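Alpha-1,6-mannanase (Bacteroides thetaiotaomicron, PDB 4V1S) probably hydrolyses internal alpha-1,6-mannosidic linkages of mannan as a family 76 glycoside hydrolase used in polysaccharide breakdown by a gut symbiont. Local coordinates at residues 193-205 against 239-253. Residues are numbered along the deposited sequence; the frame is centred on the assembly and turned at random.
Sequences FVSLPVQKNTICS and LLDKSDNLLWDAKMV. With GOL (glycerol), chain C.
P197 touches M252 through its ring, CG against SD, at the start of a short antiparallel pairing of strand 199-201 with 250-252, their directions 165° apart. V198 then carries two contacts with V253: its carbonyl oxygen receives the V253 backbone N, and its CG1 branch lies 3.7 Å from V253 CG2. Q199 sits in a non-hydrogen-bonded pair with M252. The M252 chain folds back to lie alongside Q199, both pointing the same way, and brings its methyl CE to 3.7 Å from Q199 CB and close beside the amide, which in turn gives NE2 to N201 OD1 at 2.9 Å and to a water that also binds D249 OD2. Cut back to an alanine, this position would probably deprive the M252 methyl of the outer part of the side chain it lies along, and N201 OD1 and the bridging water of their NE2 donor. K200 and K251 follow as the hydrogen-bonded pair, K200 N to K251 O and K251 N to K200 O, while the K200 ammonium leads away to a salt bridge with D180. N201, paired with A250, turns OD1 onto the A250 methyl and toward a glycerol, whose O2 lies 2.8 Å from it; glycerol O3 is hydrogen-bonded to D249 OD1 at 2.6 Å. T202 begins helix 202-219. Its backbone N reaches D249 O, and its OG1, beside the backbone N (chi1 -58°), donates to W248 O at 2.7 Å; L239 CD1 packs 3.2 Å from T202 OG1, while T202 CG2 rests on L247. The whole is a small antiparallel sheet, with a classic beta bulge where D249 and A250 face N259, joining helices of the (alpha/alpha)6 barrel of family 76, beside a polar site where N201, D249 and Y265 hold a glycerol, probably from the crystallisation liquor.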
ATOM      1  N   PHE A 193      -4.383  -3.855  21.927  1.00 20.79           N
ATOM      2  CA  PHE A 193      -3.359  -4.896  21.971  1.00 20.61           C
ATOM      3  C   PHE A 193      -3.885  -6.075  22.766  1.00 22.95           C
ATOM      4  O   PHE A 193      -4.445  -5.901  23.846  1.00 24.96           O
ATOM      5  CB  PHE A 193      -2.060  -4.389  22.589  1.00 22.39           C
ATOM      6  CG  PHE A 193      -1.229  -3.547  21.658  1.00 20.37           C
ATOM      7  CD1 PHE A 193      -0.410  -4.135  20.703  1.00 24.67           C
ATOM      8  CD2 PHE A 193      -1.271  -2.159  21.732  1.00 19.08           C
ATOM      9  CE1 PHE A 193       0.358  -3.362  19.843  1.00 22.45           C
ATOM     10  CE2 PHE A 193      -0.498  -1.388  20.882  1.00 21.50           C
ATOM     11  CZ  PHE A 193       0.325  -2.000  19.926  1.00 17.75           C
ATOM     12  N   VAL A 194      -3.718  -7.272  22.219  1.00 25.68           N
ATOM     13  CA  VAL A 194      -4.082  -8.477  22.951  1.00 28.63           C
ATOM     14  C   VAL A 194      -2.856  -9.385  23.024  1.00 31.45           C
ATOM     15  O   VAL A 194      -2.129  -9.364  24.021  1.00 39.10           O
ATOM     16  CB  VAL A 194      -5.310  -9.178  22.346  1.00 31.17           C
ATOM     17  CG1 VAL A 194      -5.625 -10.466  23.111  1.00 37.38           C
ATOM     18  CG2 VAL A 194      -6.502  -8.245  22.385  1.00 34.09           C
ATOM     19  N   SER A 195      -2.592 -10.132  21.961  1.00 31.38           N
ATOM     20  CA  SER A 195      -1.487 -11.085  21.979  1.00 39.10           C
ATOM     21  C   SER A 195      -0.131 -10.432  21.676  1.00 35.67           C
ATOM     22  O   SER A 195       0.892 -10.903  22.138  1.00 37.10           O
ATOM     23  CB  SER A 195      -1.758 -12.243  21.012  1.00 40.12           C
ATOM     24  OG  SER A 195      -1.995 -11.756  19.700  1.00 59.87           O
ATOM     25  N   LEU A 196      -0.121  -9.349  20.905  1.00 27.50           N
ATOM     26  CA  LEU A 196       1.140  -8.697  20.562  1.00 23.17           C
ATOM     27  C   LEU A 196       1.593  -7.775  21.657  1.00 25.22           C
ATOM     28  O   LEU A 196       0.777  -7.044  22.233  1.00 24.82           O
ATOM     29  CB  LEU A 196       0.997  -7.846  19.307  1.00 26.28           C
ATOM     30  CG  LEU A 196       0.865  -8.597  17.991  1.00 33.16           C
ATOM     31  CD1 LEU A 196       0.690  -7.569  16.887  1.00 36.87           C
ATOM     32  CD2 LEU A 196       2.071  -9.491  17.703  1.00 37.73           C
ATOM     33  N   PRO A 197       2.907  -7.754  21.914  1.00 24.97           N
ATOM     34  CA  PRO A 197       3.373  -6.756  22.874  1.00 26.61           C
ATOM     35  C   PRO A 197       3.150  -5.330  22.351  1.00 20.90           C
ATOM     36  O   PRO A 197       3.213  -5.092  21.136  1.00 24.20           O
ATOM     37  CB  PRO A 197       4.871  -7.068  23.033  1.00 31.29           C
ATOM     38  CG  PRO A 197       5.243  -7.919  21.872  1.00 35.48           C
ATOM     39  CD  PRO A 197       4.005  -8.541  21.317  1.00 28.12           C
ATOM     40  N   VAL A 198       2.894  -4.404  23.263  1.00 20.53           N
ATOM     41  CA  VAL A 198       2.653  -3.015  22.890  1.00 19.67           C
ATOM     42  C   VAL A 198       3.912  -2.492  22.170  1.00 19.21           C
ATOM     43  O   VAL A 198       5.034  -2.599  22.662  1.00 20.46           O
ATOM     44  CB  VAL A 198       2.304  -2.134  24.107  1.00 20.85           C
ATOM     45  CG1 VAL A 198       2.083  -0.682  23.692  1.00 22.42           C
ATOM     46  CG2 VAL A 198       1.059  -2.652  24.807  1.00 22.74           C
ATOM     47  N   GLN A 199       3.704  -1.895  21.005  1.00 17.87           N
ATOM     48  CA  GLN A 199       4.810  -1.513  20.141  1.00 16.19           C
ATOM     49  C   GLN A 199       4.386  -0.423  19.181  1.00 15.21           C
ATOM     50  O   GLN A 199       3.189  -0.254  18.902  1.00 17.16           O
ATOM     51  CB  GLN A 199       5.331  -2.736  19.374  1.00 17.84           C
ATOM     52  CG  GLN A 199       4.271  -3.418  18.522  1.00 19.25           C
ATOM     53  CD  GLN A 199       4.735  -4.738  17.985  1.00 21.09           C
ATOM     54  OE1 GLN A 199       4.703  -5.777  18.683  1.00 28.89           O
ATOM     55  NE2 GLN A 199       5.186  -4.721  16.749  1.00 17.39           N
ATOM     56  N   LYS A 200       5.390   0.304  18.692  1.00 13.86           N
ATOM     57  CA  LYS A 200       5.228   1.325  17.660  1.00 12.46           C
ATOM     58  C   LYS A 200       6.031   0.907  16.439  1.00 12.87           C
ATOM     59  O   LYS A 200       7.130   0.386  16.552  1.00 16.48           O
ATOM     60  CB  LYS A 200       5.636   2.721  18.172  1.00 14.27           C
ATOM     61  CG  LYS A 200       4.734   3.190  19.298  1.00 14.97           C
ATOM     62  CD  LYS A 200       4.971   4.637  19.645  1.00 14.73           C
ATOM     63  CE  LYS A 200       3.859   5.187  20.538  1.00 13.90           C
ATOM     64  NZ  LYS A 200       3.947   6.674  20.658  1.00 15.13           N
ATOM     65  N   ASN A 201       5.452   1.127  15.269  1.00 11.55           N
ATOM     66  CA  ASN A 201       5.827   0.387  14.053  1.00 13.19           C
ATOM     67  C   ASN A 201       6.124   1.316  12.874  1.00 11.60           C
ATOM     68  O   ASN A 201       5.437   2.317  12.647  1.00 11.17           O
ATOM     69  CB  ASN A 201       4.694  -0.603  13.672  1.00 13.74           C
ATOM     70  CG  ASN A 201       4.466  -1.646  14.740  1.00 14.36           C
ATOM     71  OD1 ASN A 201       4.697  -2.853  14.526  1.00 19.33           O
ATOM     72  ND2 ASN A 201       4.058  -1.191  15.907  1.00 13.58           N
ATOM     73  N   THR A 202       7.185   0.984  12.150  1.00 10.61           N
ATOM     74  CA  THR A 202       7.572   1.735  11.000  1.00 11.46           C
ATOM     75  C   THR A 202       6.421   1.867  10.012  1.00 11.42           C
ATOM     76  O   THR A 202       6.210   2.948   9.489  1.00 12.05           O
ATOM     77  CB  THR A 202       8.778   1.084  10.311  1.00 13.68           C
ATOM     78  OG1 THR A 202       9.852   1.009  11.249  1.00 14.81           O
ATOM     79  CG2 THR A 202       9.187   1.897   9.097  1.00 13.38           C
ATOM     80  N   ILE A 203       5.674   0.796   9.789  1.00 11.04           N
ATOM     81  CA  ILE A 203       4.622   0.861   8.772  1.00 10.52           C
ATOM     82  C   ILE A 203       3.585   1.913   9.162  1.00 11.16           C
ATOM     83  O   ILE A 203       3.088   2.633   8.297  1.00 11.35           O
ATOM     84  CB  ILE A 203       3.977  -0.498   8.442  1.00 11.30           C
ATOM     85  CG1 ILE A 203       3.022  -0.366   7.238  1.00 11.04           C
ATOM     86  CG2 ILE A 203       3.277  -1.108   9.649  1.00 12.30           C
ATOM     87  CD1 ILE A 203       3.698   0.092   5.954  1.00 12.31           C
ATOM     88  N   CYS A 204       3.269   2.009  10.454  1.00 10.42           N
ATOM     89  CA  CYS A 204       2.358   3.039  10.915  1.00 10.16           C
ATOM     90  C   CYS A 204       2.898   4.453  10.670  1.00 10.89           C
ATOM     91  O   CYS A 204       2.154   5.288  10.178  1.00 11.29           O
ATOM     92  CB  CYS A 204       2.028   2.837  12.386  1.00 12.86           C
ATOM     93  SG  CYS A 204       1.298   1.236  12.719  1.00 13.57           S
ATOM     94  N   SER A 205       4.179   4.704  10.983  1.00 10.15           N
ATOM     95  CA  SER A 205       4.806   5.960  10.593  1.00 12.01           C
ATOM     96  C   SER A 205       4.642   6.225   9.105  1.00 12.71           C
ATOM     97  O   SER A 205       4.217   7.300   8.690  1.00 11.69           O
ATOM     98  CB  SER A 205       6.303   5.961  10.893  1.00 12.89           C
ATOM     99  OG  SER A 205       6.569   6.050  12.289  1.00 13.76           O
ATOM    100  N   LEU A 239      14.120   4.071  14.011  1.00 15.24           N
ATOM    101  CA  LEU A 239      13.912   2.866  13.236  1.00 14.52           C
ATOM    102  C   LEU A 239      14.684   2.769  11.919  1.00 15.79           C
ATOM    103  O   LEU A 239      14.536   1.788  11.194  1.00 16.94           O
ATOM    104  CB  LEU A 239      12.417   2.632  13.000  1.00 15.70           C
ATOM    105  CG  LEU A 239      11.632   2.337  14.279  1.00 16.05           C
ATOM    106  CD1 LEU A 239      10.137   2.547  14.093  1.00 18.29           C
ATOM    107  CD2 LEU A 239      11.950   0.914  14.762  1.00 17.00           C
ATOM    108  N   LEU A 240      15.511   3.763  11.625  1.00 16.79           N
ATOM    109  CA  LEU A 240      16.355   3.729  10.426  1.00 16.63           C
ATOM    110  C   LEU A 240      17.729   3.188  10.776  1.00 17.26           C
ATOM    111  O   LEU A 240      18.379   3.692  11.693  1.00 18.78           O
ATOM    112  CB  LEU A 240      16.480   5.112   9.819  1.00 18.25           C
ATOM    113  CG  LEU A 240      17.365   5.278   8.570  1.00 19.15           C
ATOM    114  CD1 LEU A 240      16.747   4.573   7.390  1.00 18.55           C
ATOM    115  CD2 LEU A 240      17.545   6.744   8.251  1.00 20.62           C
ATOM    116  N   ASP A 241      18.158   2.173  10.036  1.00 16.97           N
ATOM    117  CA  ASP A 241      19.484   1.615  10.184  1.00 18.14           C
ATOM    118  C   ASP A 241      20.434   2.449   9.332  1.00 18.84           C
ATOM    119  O   ASP A 241      20.383   2.403   8.106  1.00 18.08           O
ATOM    120  CB  ASP A 241      19.479   0.159   9.714  1.00 17.93           C
ATOM    121  CG  ASP A 241      20.800  -0.559   9.980  1.00 18.36           C
ATOM    122  OD1 ASP A 241      21.827   0.127  10.215  1.00 21.86           O
ATOM    123  OD2 ASP A 241      20.804  -1.814   9.940  1.00 18.48           O
ATOM    124  N   LYS A 242      21.301   3.211   9.989  1.00 18.95           N
ATOM    125  CA  LYS A 242      22.234   4.084   9.287  1.00 21.91           C
ATOM    126  C   LYS A 242      23.255   3.324   8.450  1.00 22.21           C
ATOM    127  O   LYS A 242      23.835   3.898   7.538  1.00 26.14           O
ATOM    128  CB  LYS A 242      22.975   4.979  10.292  1.00 26.64           C
ATOM    129  N   SER A 243      23.488   2.048   8.753  1.00 20.50           N
ATOM    130  CA  SER A 243      24.501   1.270   8.023  1.00 21.93           C
ATOM    131  C   SER A 243      24.071   0.912   6.592  1.00 20.49           C
ATOM    132  O   SER A 243      24.928   0.723   5.722  1.00 25.04           O
ATOM    133  CB  SER A 243      24.876   0.002   8.783  1.00 26.52           C
ATOM    134  OG  SER A 243      23.864  -0.994   8.711  1.00 26.90           O
ATOM    135  N   ASP A 244      22.762   0.803   6.349  1.00 17.47           N
ATOM    136  CA  ASP A 244      22.278   0.484   4.993  1.00 17.84           C
ATOM    137  C   ASP A 244      21.071   1.290   4.541  1.00 17.37           C
ATOM    138  O   ASP A 244      20.565   1.071   3.446  1.00 18.58           O
ATOM    139  CB  ASP A 244      21.989  -1.008   4.846  1.00 19.63           C
ATOM    140  CG  ASP A 244      20.872  -1.488   5.751  1.00 16.80           C
ATOM    141  OD1 ASP A 244      20.282  -0.668   6.507  1.00 16.90           O
ATOM    142  OD2 ASP A 244      20.608  -2.709   5.734  1.00 19.79           O
ATOM    143  N   ASN A 245      20.632   2.245   5.366  1.00 17.71           N
ATOM    144  CA  ASN A 245      19.482   3.086   5.064  1.00 15.71           C
ATOM    145  C   ASN A 245      18.186   2.315   4.879  1.00 14.00           C
ATOM    146  O   ASN A 245      17.253   2.806   4.269  1.00 16.27           O
ATOM    147  CB  ASN A 245      19.755   4.009   3.887  1.00 18.25           C
ATOM    148  CG  ASN A 245      20.656   5.149   4.284  1.00 19.14           C
ATOM    149  OD1 ASN A 245      20.251   6.025   5.055  1.00 21.27           O
ATOM    150  ND2 ASN A 245      21.895   5.119   3.812  1.00 24.31           N
ATOM    151  N   LEU A 246      18.133   1.128   5.464  1.00 13.96           N
ATOM    152  CA  LEU A 246      16.887   0.370   5.505  1.00 13.43           C
ATOM    153  C   LEU A 246      16.212   0.540   6.859  1.00 12.66           C
ATOM    154  O   LEU A 246      16.808   1.048   7.803  1.00 15.85           O
ATOM    155  CB  LEU A 246      17.131  -1.100   5.187  1.00 14.31           C
ATOM    156  CG  LEU A 246      17.636  -1.327   3.755  1.00 14.26           C
ATOM    157  CD1 LEU A 246      17.813  -2.809   3.476  1.00 15.44           C
ATOM    158  CD2 LEU A 246      16.743  -0.676   2.702  1.00 15.79           C
ATOM    159  N   LEU A 247      14.948   0.144   6.914  1.00 12.40           N
ATOM    160  CA  LEU A 247      14.112   0.382   8.094  1.00 14.83           C
ATOM    161  C   LEU A 247      13.905  -0.887   8.895  1.00 13.79           C
ATOM    162  O   LEU A 247      13.523  -1.930   8.347  1.00 13.97           O
ATOM    163  CB  LEU A 247      12.726   0.913   7.682  1.00 14.54           C
ATOM    164  CG  LEU A 247      12.553   2.378   7.266  1.00 14.82           C
ATOM    165  CD1 LEU A 247      12.815   3.358   8.410  1.00 14.91           C
ATOM    166  CD2 LEU A 247      13.398   2.743   6.056  1.00 17.03           C
ATOM    167  N   TRP A 248      14.133  -0.777  10.201  1.00 14.79           N
ATOM    168  CA  TRP A 248      13.733  -1.817  11.135  1.00 14.85           C
ATOM    169  C   TRP A 248      12.200  -1.832  11.233  1.00 13.19           C
ATOM    170  O   TRP A 248      11.530  -0.968  10.697  1.00 14.91           O
ATOM    171  CB  TRP A 248      14.391  -1.596  12.506  1.00 15.13           C
ATOM    172  CG  TRP A 248      15.892  -1.718  12.451  1.00 15.28           C
ATOM    173  CD1 TRP A 248      16.598  -2.696  11.829  1.00 16.70           C
ATOM    174  CD2 TRP A 248      16.866  -0.843  13.048  1.00 18.09           C
ATOM    175  NE1 TRP A 248      17.948  -2.490  11.991  1.00 16.80           N
ATOM    176  CE2 TRP A 248      18.136  -1.350  12.720  1.00 16.40           C
ATOM    177  CE3 TRP A 248      16.787   0.330  13.809  1.00 20.61           C
ATOM    178  CZ2 TRP A 248      19.332  -0.743  13.160  1.00 18.66           C
ATOM    179  CZ3 TRP A 248      17.954   0.941  14.224  1.00 21.07           C
ATOM    180  CH2 TRP A 248      19.215   0.413  13.893  1.00 22.27           C
ATOM    181  N   ASP A 249      11.655  -2.842  11.890  1.00 12.29           N
ATOM    182  CA  ASP A 249      10.207  -3.071  11.891  1.00 13.22           C
ATOM    183  C   ASP A 249       9.431  -2.310  12.965  1.00 14.18           C
ATOM    184  O   ASP A 249       8.392  -1.728  12.682  1.00 14.71           O
ATOM    185  CB  ASP A 249       9.874  -4.560  12.024  1.00 15.72           C
ATOM    186  CG  ASP A 249       8.435  -4.855  11.661  1.00 14.53           C
ATOM    187  OD1 ASP A 249       8.080  -4.569  10.527  1.00 14.40           O
ATOM    188  OD2 ASP A 249       7.672  -5.371  12.498  1.00 19.06           O
ATOM    189  N   ALA A 250       9.931  -2.313  14.199  1.00 13.61           N
ATOM    190  CA  ALA A 250       9.137  -1.816  15.316  1.00 14.99           C
ATOM    191  C   ALA A 250      10.013  -1.608  16.533  1.00 15.05           C
ATOM    192  O   ALA A 250      11.113  -2.154  16.615  1.00 16.82           O
ATOM    193  CB  ALA A 250       8.029  -2.792  15.646  1.00 16.17           C
ATOM    194  N   LYS A 251       9.508  -0.806  17.459  1.00 14.71           N
ATOM    195  CA  LYS A 251      10.160  -0.565  18.741  1.00 16.37           C
ATOM    196  C   LYS A 251       9.158  -0.911  19.848  1.00 15.71           C
ATOM    197  O   LYS A 251       8.018  -0.464  19.823  1.00 16.68           O
ATOM    198  CB  LYS A 251      10.637   0.877  18.848  1.00 17.02           C
ATOM    199  CG  LYS A 251      11.507   1.166  20.050  1.00 19.14           C
ATOM    200  CD  LYS A 251      12.147   2.525  19.884  1.00 23.16           C
ATOM    201  CE  LYS A 251      12.955   2.961  21.079  1.00 30.07           C
ATOM    202  NZ  LYS A 251      14.356   2.563  20.888  1.00 37.37           N
ATOM    203  N   MET A 252       9.609  -1.745  20.789  1.00 17.35           N
ATOM    204  CA  MET A 252       8.766  -2.240  21.881  1.00 18.86           C
ATOM    205  C   MET A 252       8.635  -1.189  22.966  1.00 16.47           C
ATOM    206  O   MET A 252       9.608  -0.565  23.371  1.00 20.01           O
ATOM    207  CB  MET A 252       9.353  -3.508  22.499  1.00 22.24           C
ATOM    208  CG  MET A 252       9.573  -4.653  21.524  1.00 24.87           C
ATOM    209  SD  MET A 252       8.059  -5.183  20.691  1.00 25.26           S
ATOM    210  CE  MET A 252       8.424  -4.733  19.003  1.00 23.06           C
ATOM    211  N   VAL A 253       7.416  -0.981  23.429  1.00 17.40           N
ATOM    212  CA  VAL A 253       7.173   0.044  24.437  1.00 19.32           C
ATOM    213  C   VAL A 253       7.752  -0.318  25.808  1.00 20.90           C
ATOM    214  O   VAL A 253       8.256   0.553  26.518  1.00 26.77           O
ATOM    215  CB  VAL A 253       5.669   0.354  24.519  1.00 21.14           C
ATOM    216  CG1 VAL A 253       5.314   1.111  25.789  1.00 21.58           C
ATOM    217  CG2 VAL A 253       5.239   1.128  23.285  1.00 20.03           C
TER
HETATM  218  C1  GOL C 400       3.427  -5.702  12.325  0.50 28.23           C
HETATM  219  O1  GOL C 400       2.753  -6.775  11.656  0.50 31.61           O
HETATM  220  C2  GOL C 400       4.245  -4.887  11.323  0.50 27.56           C
HETATM  221  O2  GOL C 400       5.164  -4.058  12.040  0.50 23.48           O
HETATM  222  C3  GOL C 400       4.982  -5.830  10.369  0.50 24.50           C
HETATM  223  O3  GOL C 400       5.762  -5.104   9.405  0.50 21.54           O
HETATM  224  O   HOH W   1       7.125  -6.191  15.124  1.00 30.29           O
HETATM  225  O   HOH W   2       6.393  -1.928  10.700  1.00 13.56           O